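Long-range contact in IroE protein (Escherichia coli, PDB 2GZS), which hydrolyses the trilactone of the siderophore enterobactin and its glucosylated salmochelin forms, usually once, to release linear trimers: residues Trp159-Pro173 and Val189-Glu203. Numbering follows the deposited sequence.
Sequences WLSSSYFRSYYSASP and VEPLQFCTKHLAIME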
ATOM      1  N   TRP A 159       6.788  -0.352  -7.154  1.00 10.42           N
ATOM      2  CA  TRP A 159       6.904  -1.546  -8.009  1.00  9.71           C
ATOM      3  C   TRP A 159       8.040  -1.362  -9.009  1.00  9.56           C
ATOM      4  O   TRP A 159       8.807  -2.252  -9.379  1.00 11.79           O
ATOM      5  CB  TRP A 159       5.558  -1.736  -8.777  1.00  9.26           C
ATOM      6  CG  TRP A 159       5.575  -2.969  -9.651  1.00 11.80           C
ATOM      7  CD1 TRP A 159       5.286  -4.273  -9.281  1.00 11.42           C
ATOM      8  CD2 TRP A 159       5.887  -3.043 -11.041  1.00 11.40           C
ATOM      9  NE1 TRP A 159       5.416  -5.102 -10.362  1.00 13.21           N
ATOM     10  CE2 TRP A 159       5.789  -4.361 -11.482  1.00 10.12           C
ATOM     11  CE3 TRP A 159       6.255  -2.059 -11.963  1.00 11.16           C
ATOM     12  CZ2 TRP A 159       6.032  -4.770 -12.793  1.00 14.18           C
ATOM     13  CZ3 TRP A 159       6.500  -2.445 -13.275  1.00 10.39           C
ATOM     14  CH2 TRP A 159       6.389  -3.758 -13.682  1.00 11.79           C
ATOM     15  N   LEU A 160       8.243  -0.129  -9.497  1.00 10.01           N
ATOM     16  CA  LEU A 160       9.342   0.175 -10.450  1.00 11.92           C
ATOM     17  C   LEU A 160      10.694   0.118  -9.784  1.00 14.69           C
ATOM     18  O   LEU A 160      11.667  -0.249 -10.449  1.00 17.24           O
ATOM     19  CB  LEU A 160       9.175   1.584 -11.060  1.00 14.16           C
ATOM     20  CG  LEU A 160       8.092   1.671 -12.133  1.00 14.75           C
ATOM     21  CD1 LEU A 160       7.736   3.141 -12.401  1.00 17.75           C
ATOM     22  CD2 LEU A 160       8.586   0.950 -13.395  1.00 16.10           C
ATOM     23  N   SER A 161      10.795   0.501  -8.519  1.00 12.66           N
ATOM     24  CA  SER A 161      12.142   0.729  -7.960  1.00 16.60           C
ATOM     25  C   SER A 161      12.522  -0.233  -6.847  1.00 15.77           C
ATOM     26  O   SER A 161      13.712  -0.398  -6.514  1.00 22.14           O
ATOM     27  CB  SER A 161      12.208   2.171  -7.466  1.00 20.68           C
ATOM     28  OG  SER A 161      11.673   3.120  -8.401  1.00 37.31           O
ATOM     29  N   SER A 162      11.617  -0.926  -6.221  1.00 15.37           N
ATOM     30  CA  SER A 162      11.905  -1.608  -4.941  1.00 17.28           C
ATOM     31  C   SER A 162      12.300  -3.055  -5.198  1.00 15.68           C
ATOM     32  O   SER A 162      11.776  -3.655  -6.131  1.00 18.19           O
ATOM     33  CB  SER A 162      10.636  -1.587  -4.058  1.00 13.02           C
ATOM     34  OG  SER A 162      10.902  -2.279  -2.813  1.00 15.39           O
ATOM     35  N   SER A 163      13.159  -3.615  -4.351  1.00 15.77           N
ATOM     36  CA  SER A 163      13.289  -5.079  -4.302  1.00 17.40           C
ATOM     37  C   SER A 163      12.750  -5.615  -2.988  1.00 19.12           C
ATOM     38  O   SER A 163      12.931  -6.806  -2.625  1.00 22.40           O
ATOM     39  CB  SER A 163      14.747  -5.540  -4.468  1.00 18.03           C
ATOM     40  OG  SER A 163      15.514  -4.818  -3.501  1.00 33.54           O
ATOM     41  N   TYR A 164      12.088  -4.808  -2.192  1.00 14.08           N
ATOM     42  CA  TYR A 164      11.751  -5.201  -0.825  1.00 14.82           C
ATOM     43  C   TYR A 164      10.403  -5.886  -0.733  1.00 15.20           C
ATOM     44  O   TYR A 164      10.152  -6.769   0.071  1.00 17.57           O
ATOM     45  CB  TYR A 164      11.738  -3.950   0.089  1.00 16.92           C
ATOM     46  CG  TYR A 164      11.701  -4.270   1.564  1.00 20.35           C
ATOM     47  CD1 TYR A 164      12.873  -4.665   2.234  1.00 21.10           C
ATOM     48  CD2 TYR A 164      10.514  -4.173   2.271  1.00 17.07           C
ATOM     49  CE1 TYR A 164      12.843  -4.954   3.603  1.00 20.15           C
ATOM     50  CE2 TYR A 164      10.526  -4.456   3.626  1.00 17.39           C
ATOM     51  CZ  TYR A 164      11.663  -4.846   4.298  1.00 24.24           C
ATOM     52  OH  TYR A 164      11.473  -5.116   5.651  1.00 24.23           O
ATOM     53  N   PHE A 165       9.426  -5.418  -1.533  1.00 12.33           N
ATOM     54  CA  PHE A 165       8.112  -5.999  -1.499  1.00 15.78           C
ATOM     55  C   PHE A 165       7.888  -7.002  -2.616  1.00 12.70           C
ATOM     56  O   PHE A 165       8.481  -6.884  -3.685  1.00 12.95           O
ATOM     57  CB  PHE A 165       7.003  -4.901  -1.617  1.00 12.52           C
ATOM     58  CG  PHE A 165       7.087  -3.889  -0.512  1.00 10.87           C
ATOM     59  CD1 PHE A 165       6.497  -4.089   0.747  1.00 11.66           C
ATOM     60  CD2 PHE A 165       7.789  -2.713  -0.728  1.00 14.98           C
ATOM     61  CE1 PHE A 165       6.682  -3.125   1.709  1.00 12.65           C
ATOM     62  CE2 PHE A 165       7.956  -1.785   0.268  1.00 13.62           C
ATOM     63  CZ  PHE A 165       7.353  -1.956   1.508  1.00 12.85           C
ATOM     64  N   ARG A 166       7.003  -7.988  -2.414  1.00 13.70           N
ATOM     65  CA  ARG A 166       6.675  -8.926  -3.463  1.00 12.17           C
ATOM     66  C   ARG A 166       5.308  -8.661  -4.081  1.00 12.01           C
ATOM     67  O   ARG A 166       5.079  -9.054  -5.232  1.00 15.49           O
ATOM     68  CB  ARG A 166       6.722 -10.351  -2.865  1.00 18.77           C
ATOM     69  CG  ARG A 166       8.188 -10.706  -2.540  1.00 22.72           C
ATOM     70  CD  ARG A 166       8.961 -10.990  -3.824  1.00 37.21           C
ATOM     71  NE  ARG A 166       8.669 -12.319  -4.352  1.00 58.62           N
ATOM     72  CZ  ARG A 166       9.451 -13.390  -4.237  1.00 59.81           C
ATOM     73  NH1 ARG A 166      10.606 -13.311  -3.596  1.00 51.58           N
ATOM     74  NH2 ARG A 166       9.074 -14.543  -4.760  1.00 84.27           N
ATOM     75  N   SER A 167       4.401  -8.058  -3.333  1.00 10.54           N
ATOM     76  CA  SER A 167       3.073  -7.790  -3.859  1.00 11.97           C
ATOM     77  C   SER A 167       2.754  -6.290  -3.731  1.00 10.48           C
ATOM     78  O   SER A 167       3.012  -5.683  -2.704  1.00 12.11           O
ATOM     79  CB  SER A 167       1.993  -8.609  -3.104  1.00 16.06           C
ATOM     80  OG  SER A 167       2.153  -9.969  -3.576  1.00 17.20           O
ATOM     81  N   TYR A 168       2.218  -5.765  -4.841  1.00  9.05           N
ATOM     82  CA  TYR A 168       2.013  -4.293  -4.895  1.00  9.26           C
ATOM     83  C   TYR A 168       0.540  -4.020  -5.215  1.00  9.24           C
ATOM     84  O   TYR A 168       0.153  -4.374  -6.377  1.00 12.90           O
ATOM     85  CB  TYR A 168       2.942  -3.726  -5.963  1.00  8.99           C
ATOM     86  CG  TYR A 168       4.428  -3.812  -5.590  1.00 10.08           C
ATOM     87  CD1 TYR A 168       5.135  -2.753  -5.103  1.00  8.32           C
ATOM     88  CD2 TYR A 168       5.055  -5.067  -5.758  1.00  9.79           C
ATOM     89  CE1 TYR A 168       6.484  -2.857  -4.749  1.00 10.47           C
ATOM     90  CE2 TYR A 168       6.413  -5.195  -5.431  1.00  9.79           C
ATOM     91  CZ  TYR A 168       7.088  -4.102  -4.956  1.00 13.00           C
ATOM     92  OH  TYR A 168       8.438  -4.232  -4.622  1.00 13.44           O
ATOM     93  N   TYR A 169      -0.233  -3.448  -4.344  1.00  6.54           N
ATOM     94  CA  TYR A 169      -1.655  -3.218  -4.579  1.00  7.91           C
ATOM     95  C   TYR A 169      -1.863  -1.683  -4.714  1.00  8.38           C
ATOM     96  O   TYR A 169      -1.794  -0.916  -3.768  1.00  8.79           O
ATOM     97  CB  TYR A 169      -2.431  -3.700  -3.364  1.00  8.66           C
ATOM     98  CG  TYR A 169      -2.382  -5.194  -3.096  1.00  9.43           C
ATOM     99  CD1 TYR A 169      -3.336  -6.015  -3.687  1.00 11.96           C
ATOM    100  CD2 TYR A 169      -1.399  -5.728  -2.264  1.00  9.59           C
ATOM    101  CE1 TYR A 169      -3.336  -7.398  -3.478  1.00 12.52           C
ATOM    102  CE2 TYR A 169      -1.416  -7.098  -2.031  1.00 12.66           C
ATOM    103  CZ  TYR A 169      -2.368  -7.882  -2.625  1.00 11.76           C
ATOM    104  OH  TYR A 169      -2.305  -9.252  -2.348  1.00 16.08           O
ATOM    105  N   SER A 170      -2.075  -1.321  -5.975  1.00  8.90           N
ATOM    106  CA  SER A 170      -2.155   0.099  -6.338  1.00  8.35           C
ATOM    107  C   SER A 170      -3.622   0.470  -6.559  1.00  8.82           C
ATOM    108  O   SER A 170      -4.145   0.006  -7.601  1.00  9.76           O
ATOM    109  CB  SER A 170      -1.367   0.345  -7.634  1.00  8.97           C
ATOM    110  OG  SER A 170      -1.518   1.731  -7.968  1.00  9.83           O
ATOM    111  N   ALA A 171      -4.169   1.209  -5.632  1.00  7.64           N
ATOM    112  CA  ALA A 171      -5.613   1.526  -5.740  1.00  8.71           C
ATOM    113  C   ALA A 171      -5.851   2.981  -6.182  1.00 10.34           C
ATOM    114  O   ALA A 171      -5.202   3.881  -5.687  1.00  9.36           O
ATOM    115  CB  ALA A 171      -6.252   1.255  -4.389  1.00  9.97           C
ATOM    116  N   SER A 172      -6.778   3.101  -7.158  1.00  9.39           N
ATOM    117  CA  SER A 172      -7.136   4.414  -7.743  1.00 10.44           C
ATOM    118  C   SER A 172      -5.954   5.295  -8.192  1.00  8.61           C
ATOM    119  O   SER A 172      -6.045   6.504  -7.922  1.00  9.68           O
ATOM    120  CB  SER A 172      -8.031   5.215  -6.807  1.00 11.01           C
ATOM    121  OG  SER A 172      -9.203   4.398  -6.531  1.00 13.90           O
ATOM    122  N   PRO A 173      -4.918   4.745  -8.797  1.00 10.43           N
ATOM    123  CA  PRO A 173      -3.828   5.643  -9.247  1.00 11.73           C
ATOM    124  C   PRO A 173      -4.343   6.539 -10.392  1.00 11.20           C
ATOM    125  O   PRO A 173      -3.700   7.605 -10.595  1.00 12.10           O
ATOM    126  CB  PRO A 173      -2.731   4.681  -9.704  1.00 11.20           C
ATOM    127  CG  PRO A 173      -3.474   3.442 -10.124  1.00 10.95           C
ATOM    128  CD  PRO A 173      -4.627   3.339  -9.185  1.00 10.90           C
ATOM    129  N   VAL A 189       9.279  -1.584 -18.682  1.00 13.81           N
ATOM    130  CA  VAL A 189      10.315  -2.358 -18.004  1.00 13.65           C
ATOM    131  C   VAL A 189      10.871  -3.459 -18.866  1.00 13.52           C
ATOM    132  O   VAL A 189      10.274  -3.952 -19.826  1.00 15.55           O
ATOM    133  CB  VAL A 189       9.736  -3.054 -16.743  1.00 11.90           C
ATOM    134  CG1 VAL A 189       9.315  -2.046 -15.704  1.00 15.85           C
ATOM    135  CG2 VAL A 189       8.590  -3.935 -17.170  1.00 14.99           C
ATOM    136  N   GLU A 190      12.097  -3.898 -18.540  1.00 13.31           N
ATOM    137  CA  GLU A 190      12.672  -4.985 -19.349  1.00 18.03           C
ATOM    138  C   GLU A 190      12.012  -6.329 -19.120  1.00 13.33           C
ATOM    139  O   GLU A 190      11.524  -6.540 -17.985  1.00 13.88           O
ATOM    140  CB  GLU A 190      14.162  -5.125 -18.976  1.00 18.70           C
ATOM    141  CG  GLU A 190      14.992  -3.891 -19.273  1.00 27.28           C
ATOM    142  CD  GLU A 190      14.931  -2.895 -18.125  1.00 37.44           C
ATOM    143  OE1 GLU A 190      14.084  -3.032 -17.200  1.00 34.64           O
ATOM    144  OE2 GLU A 190      15.754  -1.947 -18.160  1.00 60.97           O
ATOM    145  N   PRO A 191      11.947  -7.206 -20.097  1.00 14.05           N
ATOM    146  CA  PRO A 191      11.381  -8.547 -19.930  1.00 15.39           C
ATOM    147  C   PRO A 191      11.988  -9.253 -18.735  1.00 12.71           C
ATOM    148  O   PRO A 191      13.221  -9.185 -18.594  1.00 15.19           O
ATOM    149  CB  PRO A 191      11.716  -9.305 -21.221  1.00 14.21           C
ATOM    150  CG  PRO A 191      11.612  -8.142 -22.207  1.00 17.48           C
ATOM    151  CD  PRO A 191      12.345  -7.013 -21.536  1.00 15.94           C
ATOM    152  N   LEU A 192      11.162  -9.901 -17.953  1.00 14.32           N
ATOM    153  CA  LEU A 192      11.521 -10.874 -16.919  1.00 14.95           C
ATOM    154  C   LEU A 192      12.075 -10.234 -15.658  1.00 11.67           C
ATOM    155  O   LEU A 192      12.011 -10.876 -14.621  1.00 14.04           O
ATOM    156  CB  LEU A 192      12.537 -11.903 -17.476  1.00 13.59           C
ATOM    157  CG  LEU A 192      12.015 -12.672 -18.695  1.00 13.17           C
ATOM    158  CD1 LEU A 192      12.915 -13.905 -18.903  1.00 20.06           C
ATOM    159  CD2 LEU A 192      10.555 -13.068 -18.605  1.00 16.97           C
ATOM    160  N   GLN A 193      12.579  -9.018 -15.670  1.00 11.21           N
ATOM    161  CA  GLN A 193      13.238  -8.530 -14.442  1.00 13.87           C
ATOM    162  C   GLN A 193      12.228  -8.252 -13.358  1.00 14.62           C
ATOM    163  O   GLN A 193      12.539  -8.161 -12.164  1.00 16.31           O
ATOM    164  CB  GLN A 193      14.006  -7.257 -14.818  1.00 17.07           C
ATOM    165  CG  GLN A 193      14.627  -6.458 -13.687  1.00 16.42           C
ATOM    166  CD  GLN A 193      15.847  -7.238 -13.119  1.00 15.65           C
ATOM    167  OE1 GLN A 193      15.834  -8.440 -12.879  1.00 14.60           O
ATOM    168  NE2 GLN A 193      16.900  -6.463 -12.936  1.00 17.51           N
ATOM    169  N   PHE A 194      10.933  -8.053 -13.697  1.00 14.36           N
ATOM    170  CA  PHE A 194       9.936  -7.750 -12.681  1.00 14.75           C
ATOM    171  C   PHE A 194       9.069  -8.940 -12.377  1.00 14.15           C
ATOM    172  O   PHE A 194       7.987  -8.825 -11.772  1.00 15.14           O
ATOM    173  CB  PHE A 194       9.074  -6.534 -13.183  1.00 12.98           C
ATOM    174  CG  PHE A 194       9.916  -5.257 -13.135  1.00 11.35           C
ATOM    175  CD1 PHE A 194       9.732  -4.292 -12.164  1.00 12.78           C
ATOM    176  CD2 PHE A 194      10.929  -5.053 -14.067  1.00 13.11           C
ATOM    177  CE1 PHE A 194      10.514  -3.172 -12.079  1.00 14.31           C
ATOM    178  CE2 PHE A 194      11.757  -3.963 -14.011  1.00 13.64           C
ATOM    179  CZ  PHE A 194      11.566  -3.003 -13.013  1.00 19.40           C
ATOM    180  N   CYS A 195       9.536 -10.137 -12.814  1.00 12.98           N
ATOM    181  CA  CYS A 195       8.750 -11.351 -12.597  1.00 14.39           C
ATOM    182  C   CYS A 195       8.495 -11.699 -11.137  1.00 18.24           C
ATOM    183  O   CYS A 195       7.520 -12.416 -10.859  1.00 20.86           O
ATOM    184  CB  CYS A 195       9.379 -12.540 -13.324  1.00 21.63           C
ATOM    185  SG  CYS A 195      11.032 -13.018 -12.746  1.00 24.24           S
ATOM    186  N   THR A 196       9.306 -11.266 -10.193  1.00 13.57           N
ATOM    187  CA  THR A 196       8.989 -11.612  -8.794  1.00 14.47           C
ATOM    188  C   THR A 196       8.154 -10.566  -8.079  1.00 19.28           C
ATOM    189  O   THR A 196       8.006 -10.568  -6.859  1.00 21.72           O
ATOM    190  CB  THR A 196      10.322 -11.735  -8.040  1.00 18.15           C
ATOM    191  OG1 THR A 196      11.059 -10.502  -8.115  1.00 26.42           O
ATOM    192  CG2 THR A 196      11.220 -12.765  -8.705  1.00 19.53           C
ATOM    193  N   LYS A 197       7.612  -9.582  -8.770  1.00 13.31           N
ATOM    194  CA  LYS A 197       6.859  -8.477  -8.196  1.00 14.01           C
ATOM    195  C   LYS A 197       5.432  -8.480  -8.759  1.00 15.57           C
ATOM    196  O   LYS A 197       5.236  -8.045  -9.896  1.00 14.42           O
ATOM    197  CB  LYS A 197       7.470  -7.100  -8.481  1.00 14.44           C
ATOM    198  CG  LYS A 197       8.834  -6.980  -7.823  1.00 16.81           C
ATOM    199  CD  LYS A 197       9.393  -5.559  -7.802  1.00 21.89           C
ATOM    200  CE  LYS A 197      10.560  -5.281  -8.702  1.00 18.22           C
ATOM    201  NZ  LYS A 197      10.946  -3.821  -8.713  1.00 18.19           N
ATOM    202  N   HIS A 198       4.481  -9.006  -7.965  1.00 11.85           N
ATOM    203  CA  HIS A 198       3.082  -9.073  -8.370  1.00 12.38           C
ATOM    204  C   HIS A 198       2.432  -7.703  -8.348  1.00 12.59           C
ATOM    205  O   HIS A 198       2.642  -7.006  -7.347  1.00 13.92           O
ATOM    206  CB  HIS A 198       2.302  -9.927  -7.345  1.00 13.88           C
ATOM    207  CG  HIS A 198       0.828  -9.866  -7.461  1.00 15.84           C
ATOM    208  ND1 HIS A 198       0.174 -10.262  -8.636  1.00 23.92           N
ATOM    209  CD2 HIS A 198      -0.125  -9.510  -6.566  1.00 21.99           C
ATOM    210  CE1 HIS A 198      -1.139 -10.122  -8.446  1.00 21.30           C
ATOM    211  NE2 HIS A 198      -1.344  -9.668  -7.223  1.00 18.57           N
ATOM    212  N   LEU A 199       1.719  -7.352  -9.412  1.00 11.58           N
ATOM    213  CA  LEU A 199       1.143  -5.994  -9.413  1.00 11.07           C
ATOM    214  C   LEU A 199      -0.363  -6.138  -9.515  1.00  9.87           C
ATOM    215  O   LEU A 199      -0.854  -6.812 -10.427  1.00 13.30           O
ATOM    216  CB  LEU A 199       1.672  -5.225 -10.631  1.00 13.81           C
ATOM    217  CG  LEU A 199       1.048  -3.836 -10.779  1.00 11.40           C
ATOM    218  CD1 LEU A 199       1.347  -2.952  -9.582  1.00 13.50           C
ATOM    219  CD2 LEU A 199       1.569  -3.270 -12.124  1.00 16.52           C
ATOM    220  N   ALA A 200      -1.097  -5.546  -8.620  1.00 10.68           N
ATOM    221  CA  ALA A 200      -2.556  -5.589  -8.605  1.00  8.95           C
ATOM    222  C   ALA A 200      -3.044  -4.147  -8.749  1.00 11.44           C
ATOM    223  O   ALA A 200      -2.904  -3.357  -7.810  1.00 13.07           O
ATOM    224  CB  ALA A 200      -3.098  -6.195  -7.318  1.00 11.38           C
ATOM    225  N   ILE A 201      -3.623  -3.820  -9.915  1.00 10.39           N
ATOM    226  CA  ILE A 201      -4.210  -2.495 -10.087  1.00 11.93           C
ATOM    227  C   ILE A 201      -5.692  -2.550  -9.735  1.00 10.59           C
ATOM    228  O   ILE A 201      -6.362  -3.513 -10.153  1.00 13.70           O
ATOM    229  CB  ILE A 201      -4.031  -2.001 -11.542  1.00 14.53           C
ATOM    230  CG1 ILE A 201      -2.535  -1.945 -11.899  1.00 17.34           C
ATOM    231  CG2 ILE A 201      -4.709  -0.668 -11.748  1.00 15.45           C
ATOM    232  CD1 ILE A 201      -2.294  -1.561 -13.358  1.00 26.84           C
HETATM  233  N   MSE A 202      -6.154  -1.615  -8.930  1.00  9.74           N
HETATM  234  CA  MSE A 202      -7.467  -1.663  -8.351  1.00 10.45           C
HETATM  235  C   MSE A 202      -8.150  -0.356  -8.722  1.00 12.19           C
HETATM  236  O   MSE A 202      -7.623   0.709  -8.407  1.00 10.55           O
HETATM  237  CB  MSE A 202      -7.408  -1.820  -6.832  1.00 11.24           C
HETATM  238  CG  MSE A 202      -6.416  -2.945  -6.370  1.00 12.91           C
HETATM  239 SE   MSE A 202      -6.302  -3.182  -4.482  1.00 10.38          SE
HETATM  240  CE  MSE A 202      -7.595  -4.581  -4.348  1.00 17.35           C
ATOM    241  N   GLU A 203      -9.307  -0.435  -9.387  1.00 11.91           N
ATOM    242  CA  GLU A 203      -9.958   0.815  -9.755  1.00 13.11           C
ATOM    243  C   GLU A 203     -11.461   0.676  -9.508  1.00 19.08           C
ATOM    244  O   GLU A 203     -11.957  -0.441  -9.482  1.00 16.00           O
ATOM    245  CB  GLU A 203      -9.746   1.162 -11.256  1.00 12.82           C
ATOM    246  CG  GLU A 203      -8.304   1.571 -11.564  1.00 13.74           C
ATOM    247  CD  GLU A 203      -7.990   3.003 -11.216  1.00 16.35           C
ATOM    248  OE1 GLU A 203      -8.897   3.815 -10.854  1.00 17.84           O
ATOM    249  OE2 GLU A 203      -6.801   3.427 -11.320  1.00 15.47           O
TER
HETATM  250  O   HOH W   1      13.467  -2.630  -9.704  1.00 27.40           O
HETATM  251  O   HOH W   2     -10.679   4.344  -8.831  1.00 18.24           O
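Trp-159 and Lys-197 exchange hydrogen bonds, each side chain donating to the other's backbone oxygen. The indole NE1 donates a nearly straight hydrogen bond of 3.0 Å to Lys-197 O. That oxygen lies in the indole plane, although NE1 stands above the plane of the carbonyl. In return, Lys-197 NZ reaches back to the end of helix 150-161. It donates to Trp-159 O and to Ser-162 O, each at 2.7 Å, and to a water that also bonds Leu-160 O. The ammonium group thus ties together the carbonyls where the helix ends. Lys-197 CD passes 3.6 Å from Tyr-168 OH, and the bend at chi3 (-109°) then turns CE and NZ toward the carbonyls of Trp-159 and Ser-162.

Trp-159 CG is anti to the backbone N (chi1 -178°), which lays the indole against the sheet face that carries Tyr-168 and Leu-199. Leu-199 CB makes a CH-pi contact over one face. Phe-194 lies against the opposite face, with its ring turned 36° from the indole and its CB 3.5 Å from Trp-159 CZ2. Val-189 CG1 meets Trp-159 CZ3. Replacing the indole with an alanine is likely to leave Lys-197 O without this donor and to open a gap between Phe-194 and Leu-199.

Beyond the indole, strands 167-171 and 198-203 run parallel and pair from Ser-167/His-198 to Ala-171/Met-202. On the other side of the sheet, Ala-200 CB packs 3.6 Å from Tyr-169 CD1, and the selenium of Met-202 lies obliquely beside the same ring. These strands and helix 179-187 form a beta-alpha-beta unit, a right-handed crossover of the alpha/beta-hydrolase fold. Just past strand 167-171, the side chain of Ser-172 comes within about 5 Å of that of Ser-149 and about 6 Å of that of His-247, both active-site residues.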